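Beta-lactamase/D-alanine Carboxypeptidase (Yersinia pestis, PDB 3RJU) probably hydrolyses beta-lactams or D-alanyl-D-alanine peptides as a serine enzyme of the beta-lactamase and penicillin-binding protein family. Local coordinates at residues R257-L268 with Q279-Y289; T197-C205 with C217-G225. All coordinates share one frame; numbering follows the deposited sequence.

Contact 1. Residues R257-L268 with Q279-Y289; sequences REQALYFQRGDL and QADALGLGWVY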
loop_
_atom_site.group_PDB
_atom_site.type_symbol
_atom_site.label_atom_id
_atom_site.label_comp_id
_atom_site.label_asym_id
_atom_site.label_seq_id
_atom_site.Cartn_x
_atom_site.Cartn_y
_atom_site.Cartn_z
ATOM N N ARG A 257 -13.930 8.815 -1.631
ATOM C CA ARG A 257 -14.410 7.462 -1.909
ATOM C C ARG A 257 -13.295 6.456 -1.662
ATOM O O ARG A 257 -13.525 5.362 -1.147
ATOM C CB ARG A 257 -14.951 7.346 -3.338
ATOM C CG ARG A 257 -16.360 7.913 -3.497
ATOM C CD ARG A 257 -16.843 7.802 -4.934
ATOM N NE ARG A 257 -16.421 8.956 -5.726
ATOM C CZ ARG A 257 -15.588 8.916 -6.759
ATOM N NH1 ARG A 257 -15.037 7.762 -7.154
ATOM N NH2 ARG A 257 -15.284 10.047 -7.380
ATOM N N GLU A 258 -12.066 6.824 -2.009
ATOM C CA GLU A 258 -10.960 5.894 -1.810
ATOM C C GLU A 258 -10.727 5.604 -0.347
ATOM O O GLU A 258 -10.281 4.514 -0.009
ATOM C CB GLU A 258 -9.680 6.435 -2.424
ATOM C CG GLU A 258 -9.668 6.340 -3.948
ATOM C CD GLU A 258 -8.442 6.981 -4.549
ATOM O OE1 GLU A 258 -7.331 6.774 -4.013
ATOM O OE2 GLU A 258 -8.587 7.703 -5.558
ATOM N N GLN A 259 -11.032 6.579 0.509
ATOM C CA GLN A 259 -10.764 6.463 1.948
ATOM C C GLN A 259 -12.009 6.147 2.765
ATOM O O GLN A 259 -11.988 6.201 3.998
ATOM C CB GLN A 259 -10.058 7.731 2.457
ATOM C CG GLN A 259 -8.687 7.871 1.837
ATOM C CD GLN A 259 -7.834 8.937 2.489
ATOM O OE1 GLN A 259 -8.306 10.036 2.780
ATOM N NE2 GLN A 259 -6.556 8.614 2.718
ATOM N N ALA A 260 -13.083 5.776 2.075
ATOM C CA ALA A 260 -14.314 5.386 2.759
ATOM C C ALA A 260 -14.073 4.141 3.606
ATOM O O ALA A 260 -13.352 3.214 3.205
ATOM C CB ALA A 260 -15.424 5.126 1.748
ATOM N N LEU A 261 -14.690 4.113 4.778
ATOM C CA LEU A 261 -14.529 2.993 5.679
ATOM C C LEU A 261 -15.720 2.061 5.580
ATOM O O LEU A 261 -16.862 2.514 5.528
ATOM C CB LEU A 261 -14.390 3.495 7.098
ATOM C CG LEU A 261 -13.143 4.366 7.247
ATOM C CD1 LEU A 261 -13.158 4.991 8.610
ATOM C CD2 LEU A 261 -11.873 3.541 7.033
ATOM N N TYR A 262 -15.447 0.761 5.593
ATOM C CA TYR A 262 -16.476 -0.252 5.345
ATOM C C TYR A 262 -16.761 -1.179 6.504
ATOM O O TYR A 262 -17.892 -1.679 6.629
ATOM C CB TYR A 262 -16.170 -1.057 4.078
ATOM C CG TYR A 262 -16.454 -0.252 2.841
ATOM C CD1 TYR A 262 -17.695 -0.307 2.209
ATOM C CD2 TYR A 262 -15.511 0.638 2.343
ATOM C CE1 TYR A 262 -17.963 0.457 1.081
ATOM C CE2 TYR A 262 -15.766 1.401 1.206
ATOM C CZ TYR A 262 -16.996 1.326 0.591
ATOM O OH TYR A 262 -17.251 2.093 -0.519
ATOM N N PHE A 263 -15.755 -1.430 7.347
ATOM C CA PHE A 263 -15.966 -2.279 8.520
ATOM C C PHE A 263 -15.367 -1.638 9.761
ATOM O O PHE A 263 -14.153 -1.447 9.844
ATOM C CB PHE A 263 -15.349 -3.673 8.325
ATOM C CG PHE A 263 -15.953 -4.444 7.189
ATOM C CD1 PHE A 263 -17.039 -5.296 7.395
ATOM C CD2 PHE A 263 -15.445 -4.316 5.907
ATOM C CE1 PHE A 263 -17.607 -5.989 6.335
ATOM C CE2 PHE A 263 -15.999 -5.014 4.853
ATOM C CZ PHE A 263 -17.087 -5.843 5.064
ATOM N N GLN A 264 -16.210 -1.322 10.733
ATOM C CA GLN A 264 -15.708 -0.984 12.059
ATOM C C GLN A 264 -15.155 -2.266 12.689
ATOM O O GLN A 264 -15.634 -3.369 12.394
ATOM C CB GLN A 264 -16.842 -0.442 12.921
ATOM C CG GLN A 264 -17.409 0.866 12.402
ATOM C CD GLN A 264 -16.362 1.973 12.327
ATOM O OE1 GLN A 264 -15.572 2.150 13.243
ATOM N NE2 GLN A 264 -16.350 2.712 11.220
ATOM N N ARG A 265 -14.169 -2.137 13.567
ATOM C CA ARG A 265 -13.561 -3.316 14.167
ATOM C C ARG A 265 -14.617 -4.213 14.816
ATOM O O ARG A 265 -14.586 -5.441 14.679
ATOM C CB ARG A 265 -12.513 -2.905 15.212
ATOM C CG ARG A 265 -11.619 -4.043 15.620
ATOM C CD ARG A 265 -10.588 -3.622 16.668
ATOM N NE ARG A 265 -9.701 -4.727 17.012
ATOM C CZ ARG A 265 -8.582 -5.030 16.349
ATOM N NH1 ARG A 265 -8.184 -4.292 15.317
ATOM N NH2 ARG A 265 -7.859 -6.079 16.718
ATOM N N GLY A 266 -15.567 -3.587 15.507
ATOM C CA GLY A 266 -16.611 -4.318 16.194
ATOM C C GLY A 266 -17.649 -4.940 15.276
ATOM O O GLY A 266 -18.485 -5.704 15.756
ATOM N N ASP A 267 -17.605 -4.621 13.976
ATOM C CA ASP A 267 -18.545 -5.182 12.996
ATOM C C ASP A 267 -18.058 -6.551 12.514
ATOM O O ASP A 267 -18.765 -7.213 11.744
ATOM C CB ASP A 267 -18.639 -4.325 11.718
ATOM C CG ASP A 267 -19.265 -2.958 11.917
ATOM O OD1 ASP A 267 -20.083 -2.773 12.844
ATOM O OD2 ASP A 267 -18.931 -2.061 11.072
ATOM N N LEU A 268 -16.830 -6.933 12.887
ATOM C CA LEU A 268 -16.228 -8.209 12.476
ATOM C C LEU A 268 -16.061 -9.165 13.648
ATOM O O LEU A 268 -15.842 -8.748 14.792
ATOM C CB LEU A 268 -14.847 -7.967 11.846
ATOM C CG LEU A 268 -14.908 -7.162 10.557
ATOM C CD1 LEU A 268 -13.525 -6.615 10.225
ATOM C CD2 LEU A 268 -15.457 -8.030 9.430
ATOM N N GLN A 279 -3.715 -0.696 16.740
ATOM C CA GLN A 279 -5.039 -1.288 16.574
ATOM C C GLN A 279 -5.818 -0.641 15.441
ATOM O O GLN A 279 -5.945 0.587 15.388
ATOM C CB GLN A 279 -5.846 -1.166 17.859
ATOM C CG GLN A 279 -7.267 -1.669 17.735
ATOM C CD GLN A 279 -7.964 -1.689 19.080
ATOM O OE1 GLN A 279 -7.598 -2.462 19.973
ATOM N NE2 GLN A 279 -8.952 -0.810 19.246
ATOM N N ALA A 280 -6.340 -1.487 14.550
ATOM C CA ALA A 280 -7.194 -1.045 13.467
ATOM C C ALA A 280 -8.596 -0.852 14.001
ATOM O O ALA A 280 -9.256 -1.810 14.408
ATOM C CB ALA A 280 -7.209 -2.082 12.335
ATOM N N ASP A 281 -9.057 0.390 14.012
ATOM C CA ASP A 281 -10.417 0.665 14.473
ATOM C C ASP A 281 -11.473 0.571 13.370
ATOM O O ASP A 281 -12.661 0.334 13.648
ATOM C CB ASP A 281 -10.455 2.003 15.193
ATOM C CG ASP A 281 -9.660 1.961 16.473
ATOM O OD1 ASP A 281 -9.927 1.041 17.275
ATOM O OD2 ASP A 281 -8.751 2.799 16.656
ATOM N N ALA A 282 -11.046 0.742 12.119
ATOM C CA ALA A 282 -11.939 0.514 10.983
ATOM C C ALA A 282 -11.115 0.136 9.777
ATOM O O ALA A 282 -9.953 0.554 9.652
ATOM C CB ALA A 282 -12.834 1.748 10.692
ATOM N N LEU A 283 -11.699 -0.680 8.902
ATOM C CA LEU A 283 -11.025 -1.095 7.681
ATOM C C LEU A 283 -11.689 -0.433 6.488
ATOM O O LEU A 283 -12.934 -0.437 6.369
ATOM C CB LEU A 283 -11.118 -2.616 7.513
ATOM C CG LEU A 283 -10.607 -3.486 8.665
ATOM C CD1 LEU A 283 -10.570 -4.961 8.256
ATOM C CD2 LEU A 283 -9.266 -3.015 9.164
ATOM N N GLY A 284 -10.874 0.142 5.607
ATOM C CA GLY A 284 -11.371 0.654 4.350
ATOM C C GLY A 284 -10.908 -0.212 3.195
ATOM O O GLY A 284 -10.716 -1.436 3.326
ATOM N N LEU A 285 -10.712 0.435 2.056
ATOM C CA LEU A 285 -10.272 -0.217 0.843
ATOM C C LEU A 285 -8.748 -0.167 0.881
ATOM O O LEU A 285 -8.115 0.756 0.339
ATOM C CB LEU A 285 -10.835 0.530 -0.374
ATOM C CG LEU A 285 -12.373 0.721 -0.314
ATOM C CD1 LEU A 285 -12.886 1.554 -1.487
ATOM C CD2 LEU A 285 -13.149 -0.631 -0.195
ATOM N N GLY A 286 -8.167 -1.136 1.584
ATOM C CA GLY A 286 -6.737 -1.146 1.846
ATOM C C GLY A 286 -6.368 -0.246 3.015
ATOM O O GLY A 286 -5.642 -0.662 3.913
ATOM N N TRP A 287 -6.829 1.001 2.982
ATOM C CA TRP A 287 -6.605 1.940 4.078
ATOM C C TRP A 287 -7.077 1.345 5.395
ATOM O O TRP A 287 -8.083 0.626 5.446
ATOM C CB TRP A 287 -7.385 3.235 3.832
ATOM C CG TRP A 287 -6.863 4.023 2.692
ATOM C CD1 TRP A 287 -7.337 4.039 1.391
ATOM C CD2 TRP A 287 -5.756 4.936 2.726
ATOM N NE1 TRP A 287 -6.566 4.904 0.627
ATOM C CE2 TRP A 287 -5.598 5.460 1.424
ATOM C CE3 TRP A 287 -4.863 5.344 3.735
ATOM C CZ2 TRP A 287 -4.609 6.395 1.112
ATOM C CZ3 TRP A 287 -3.886 6.268 3.419
ATOM C CH2 TRP A 287 -3.764 6.782 2.117
ATOM N N VAL A 288 -6.358 1.686 6.459
ATOM C CA VAL A 288 -6.709 1.293 7.805
ATOM C C VAL A 288 -6.848 2.555 8.638
ATOM O O VAL A 288 -5.973 3.431 8.586
ATOM C CB VAL A 288 -5.622 0.385 8.415
ATOM C CG1 VAL A 288 -5.868 0.144 9.940
ATOM C CG2 VAL A 288 -5.565 -0.939 7.654
ATOM N N TYR A 289 -7.924 2.634 9.424
ATOM C CA TYR A 289 -8.154 3.796 10.267
ATOM C C TYR A 289 -7.898 3.449 11.719
ATOM O O TYR A 289 -8.366 2.421 12.210
ATOM C CB TYR A 289 -9.588 4.315 10.118
ATOM C CG TYR A 289 -9.924 5.427 11.083
ATOM C CD1 TYR A 289 -9.367 6.689 10.930
ATOM C CD2 TYR A 289 -10.808 5.217 12.143
ATOM C CE1 TYR A 289 -9.667 7.720 11.815
ATOM C CE2 TYR A 289 -11.115 6.243 13.040
ATOM C CZ TYR A 289 -10.548 7.492 12.860
ATOM O OH TYR A 289 -10.834 8.518 13.731
HETATM O O HOH W 1 -10.783 3.190 2.293
HETATM O O HOH W 2 -6.441 4.819 -2.309
#
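Strand 261-264 runs antiparallel to strand 282-284, their axes 4.6 Å apart at closest and 150° between their directions. F263 and L283 form a hydrogen-bonded pair, with L283 N reaching F263 O at 2.7 Å; Q264 and A282 form the next, non-hydrogen-bonded pair. L283 O accepts from both Y262 N (2.9 Å) and F263 N, a classic beta bulge. D281 and A282 bulge likewise against Y289. R265 N bonds D281 O from well above the carbonyl plane. At the helix end one water bridges the segments, donating to E258 O and A260 O and accepting from L285 N. In the eight-stranded antiparallel sheet of this serine beta-lactamase fold, 261-264 is an outermost strand.

R265 leaves the backbone with CG anti to N (chi1 -166°) and runs extended to NE, which brings NH1 to A280 O at 2.9 Å, in the guanidinium plane. Q279 CG lies over one face of that guanidinium, offset toward the rim, with the Q279 amide stacked nearly parallel to it, and D275 gives NH1 a salt bridge. At the far end Q259 lies over W287: its CG sits 3.9 Å from the five-membered ring centroid in a CH-pi contact, while the amide stands nearly upright on the indole (84° between planes), NE2 3.4 Å from CZ2 of W287. A second water joins W287 NE1 to E258 OE1, which is also salt-bridged to K252, while E258 OE2 bonds S254. L261 CD1 meets A282 CB, and both its methyls reach Y289 CB, the L261 and Y289 side chains crossing at about a right angle; L285 CD2 touches Y262 CE2.

Contact 2. Residues T197-C205 with C217-G225; sequences TLTPTAEQC and CGNTVAAAG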
loop_
_atom_site.group_PDB
_atom_site.type_symbol
_atom_site.label_atom_id
_atom_site.label_comp_id
_atom_site.label_asym_id
_atom_site.label_seq_id
_atom_site.Cartn_x
_atom_site.Cartn_y
_atom_site.Cartn_z
ATOM N N THR A 197 6.274 1.759 -11.230
ATOM C CA THR A 197 6.228 0.722 -12.247
ATOM C C THR A 197 6.284 -0.675 -11.637
ATOM O O THR A 197 6.754 -0.845 -10.512
ATOM C CB THR A 197 7.416 0.889 -13.237
ATOM O OG1 THR A 197 7.310 -0.078 -14.288
ATOM C CG2 THR A 197 8.768 0.724 -12.529
ATOM N N LEU A 198 5.788 -1.663 -12.385
ATOM C CA LEU A 198 5.935 -3.076 -12.062
ATOM C C LEU A 198 6.988 -3.705 -12.960
ATOM O O LEU A 198 7.332 -4.878 -12.812
ATOM C CB LEU A 198 4.609 -3.811 -12.273
ATOM C CG LEU A 198 3.473 -3.407 -11.339
ATOM C CD1 LEU A 198 2.105 -3.751 -11.943
ATOM C CD2 LEU A 198 3.658 -4.032 -9.954
ATOM N N THR A 199 7.506 -2.918 -13.892
ATOM C CA THR A 199 8.444 -3.432 -14.876
ATOM C C THR A 199 9.623 -2.461 -15.049
ATOM O O THR A 199 9.766 -1.811 -16.089
ATOM C CB THR A 199 7.735 -3.648 -16.237
ATOM O OG1 THR A 199 7.148 -2.414 -16.670
ATOM C CG2 THR A 199 6.609 -4.685 -16.100
ATOM N N PRO A 200 10.473 -2.357 -14.021
ATOM C CA PRO A 200 11.572 -1.387 -14.094
ATOM C C PRO A 200 12.590 -1.695 -15.186
ATOM O O PRO A 200 12.855 -2.858 -15.519
ATOM C CB PRO A 200 12.220 -1.480 -12.709
ATOM C CG PRO A 200 11.864 -2.855 -12.223
ATOM C CD PRO A 200 10.483 -3.121 -12.761
ATOM N N THR A 201 13.159 -0.636 -15.741
ATOM C CA THR A 201 14.260 -0.771 -16.685
ATOM C C THR A 201 15.573 -0.982 -15.939
ATOM O O THR A 201 15.631 -0.867 -14.710
ATOM C CB THR A 201 14.419 0.500 -17.504
ATOM O OG1 THR A 201 14.752 1.580 -16.619
ATOM C CG2 THR A 201 13.126 0.824 -18.249
ATOM N N ALA A 202 16.637 -1.262 -16.685
ATOM C CA ALA A 202 17.965 -1.362 -16.081
ATOM C C ALA A 202 18.370 -0.048 -15.411
ATOM O O ALA A 202 18.961 -0.053 -14.323
ATOM C CB ALA A 202 19.008 -1.759 -17.138
ATOM N N GLU A 203 18.058 1.069 -16.062
ATOM C CA GLU A 203 18.396 2.394 -15.532
ATOM C C GLU A 203 17.653 2.643 -14.216
ATOM O O GLU A 203 18.185 3.293 -13.305
ATOM C CB GLU A 203 18.075 3.486 -16.559
ATOM C CG GLU A 203 18.544 4.885 -16.172
ATOM C CD GLU A 203 17.616 5.566 -15.185
ATOM O OE1 GLU A 203 16.401 5.238 -15.186
ATOM O OE2 GLU A 203 18.103 6.430 -14.412
ATOM N N GLN A 204 16.430 2.130 -14.102
ATOM C CA GLN A 204 15.699 2.258 -12.851
ATOM C C GLN A 204 16.272 1.327 -11.795
ATOM O O GLN A 204 16.515 1.740 -10.656
ATOM C CB GLN A 204 14.198 1.994 -13.082
ATOM C CG GLN A 204 13.557 3.132 -13.866
ATOM C CD GLN A 204 12.156 2.815 -14.366
ATOM O OE1 GLN A 204 11.863 1.690 -14.782
ATOM N NE2 GLN A 204 11.281 3.811 -14.320
ATOM N N CYS A 205 16.515 0.081 -12.176
ATOM C CA CYS A 205 17.066 -0.896 -11.240
ATOM C C CYS A 205 18.385 -0.479 -10.570
ATOM O O CYS A 205 18.606 -0.772 -9.385
ATOM C CB CYS A 205 17.201 -2.261 -11.904
ATOM S SG CYS A 205 15.584 -3.110 -12.086
ATOM N N CYS A 217 16.254 -6.955 -8.726
ATOM C CA CYS A 217 15.294 -6.011 -9.261
ATOM C C CYS A 217 14.726 -6.561 -10.561
ATOM O O CYS A 217 15.416 -6.635 -11.570
ATOM C CB CYS A 217 15.973 -4.658 -9.475
ATOM S SG CYS A 217 14.908 -3.358 -10.146
ATOM N N GLY A 218 13.463 -6.966 -10.537
ATOM C CA GLY A 218 12.872 -7.569 -11.716
ATOM C C GLY A 218 11.410 -7.235 -11.874
ATOM O O GLY A 218 10.872 -6.386 -11.169
ATOM N N ASN A 219 10.783 -7.889 -12.839
ATOM C CA ASN A 219 9.370 -7.727 -13.122
ATOM C C ASN A 219 8.575 -8.266 -11.935
ATOM O O ASN A 219 8.780 -9.403 -11.507
ATOM C CB ASN A 219 9.068 -8.500 -14.414
ATOM C CG ASN A 219 7.595 -8.492 -14.804
ATOM O OD1 ASN A 219 6.721 -8.830 -14.009
ATOM N ND2 ASN A 219 7.324 -8.141 -16.060
ATOM N N THR A 220 7.684 -7.436 -11.396
ATOM C CA THR A 220 6.878 -7.813 -10.244
ATOM C C THR A 220 5.377 -7.799 -10.567
ATOM O O THR A 220 4.524 -7.674 -9.666
ATOM C CB THR A 220 7.148 -6.862 -9.078
ATOM O OG1 THR A 220 6.956 -5.514 -9.518
ATOM C CG2 THR A 220 8.587 -7.036 -8.529
ATOM N N VAL A 221 5.045 -7.959 -11.843
ATOM C CA VAL A 221 3.646 -7.960 -12.248
ATOM C C VAL A 221 2.820 -9.051 -11.534
ATOM O O VAL A 221 1.611 -8.884 -11.325
ATOM C CB VAL A 221 3.515 -8.073 -13.780
ATOM C CG1 VAL A 221 2.057 -8.344 -14.188
ATOM C CG2 VAL A 221 4.036 -6.811 -14.431
ATOM N N ALA A 222 3.463 -10.150 -11.142
ATOM C CA ALA A 222 2.766 -11.196 -10.383
ATOM C C ALA A 222 2.083 -10.660 -9.118
ATOM O O ALA A 222 1.049 -11.182 -8.698
ATOM C CB ALA A 222 3.700 -12.318 -10.021
ATOM N N ALA A 223 2.662 -9.623 -8.515
ATOM C CA ALA A 223 2.092 -9.029 -7.308
ATOM C C ALA A 223 1.534 -7.628 -7.601
ATOM O O ALA A 223 1.592 -6.728 -6.760
ATOM C CB ALA A 223 3.152 -8.971 -6.193
ATOM N N ALA A 224 0.977 -7.461 -8.797
ATOM C CA ALA A 224 0.480 -6.173 -9.269
ATOM C C ALA A 224 -0.524 -5.517 -8.326
ATOM O O ALA A 224 -0.555 -4.296 -8.193
ATOM C CB ALA A 224 -0.145 -6.344 -10.642
ATOM N N GLY A 225 -1.371 -6.327 -7.707
ATOM C CA GLY A 225 -2.379 -5.820 -6.803
ATOM C C GLY A 225 -1.955 -5.726 -5.345
ATOM O O GLY A 225 -2.452 -4.854 -4.615
#
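The covalent link comes first: C205 SG and C217 SG are joined at 2.1 Å, with a chi3 of -72°. C217 projects its sulfur anti to its own backbone N (chi1 180°), which carries it across to C205 on the short helix 202-205. The same C217 sulfur rests against P200 CG at 3.7 Å.

One backbone hydrogen bond crosses, T220 N to L198 O at 2.9 Å, nearly straight at 172° and in the carbonyl plane. Local turns shape both chains beside it. T197 OG1 accepts from T199 N in an ST turn, N219 OD1 accepts from V221 N in an Asx turn, and T201 with Q204 makes a capping box at the start of the helix.

Apolar contacts gather round L198. Its CB meets V221 CG2, and its CD1 reaches A224 CB at 3.7 Å. T199 CG2 packs on V221 CG2 too. Two further methyls meet polar groups: L198 CD2 crosses near the T220 hydroxyl, which bonds G228 O, and T199 CG2 lies by N219 ND2, the T199 and N219 side chains side by side and pointing the same way.

The S-S bond thus ties helix 202-205 covalently to C217, whereas the L198 end relies on one backbone hydrogen bond and van der Waals packing.

How the contacts relate
Contact 1 and contact 2 are a worked example of two ways to join parts of one chain: the first pairs strands at an edge of the main sheet, the second ties irregular segments with a disulfide. They lie on opposite sides of the chain's centre, their own centres 29 Å apart and their nearest atoms about 9 Å apart. Helix 64-77, which begins just after S62 of a probable SxxK motif, lies between them: V73 meets R257 and L285 of contact 1, and T68 bonds G225 of contact 2. W287 of contact 1 lies near this putative active site without touching its motif residues; the Y289 side chain is about 5 Å from a bound glycerol, probably from the crystallisation liquor.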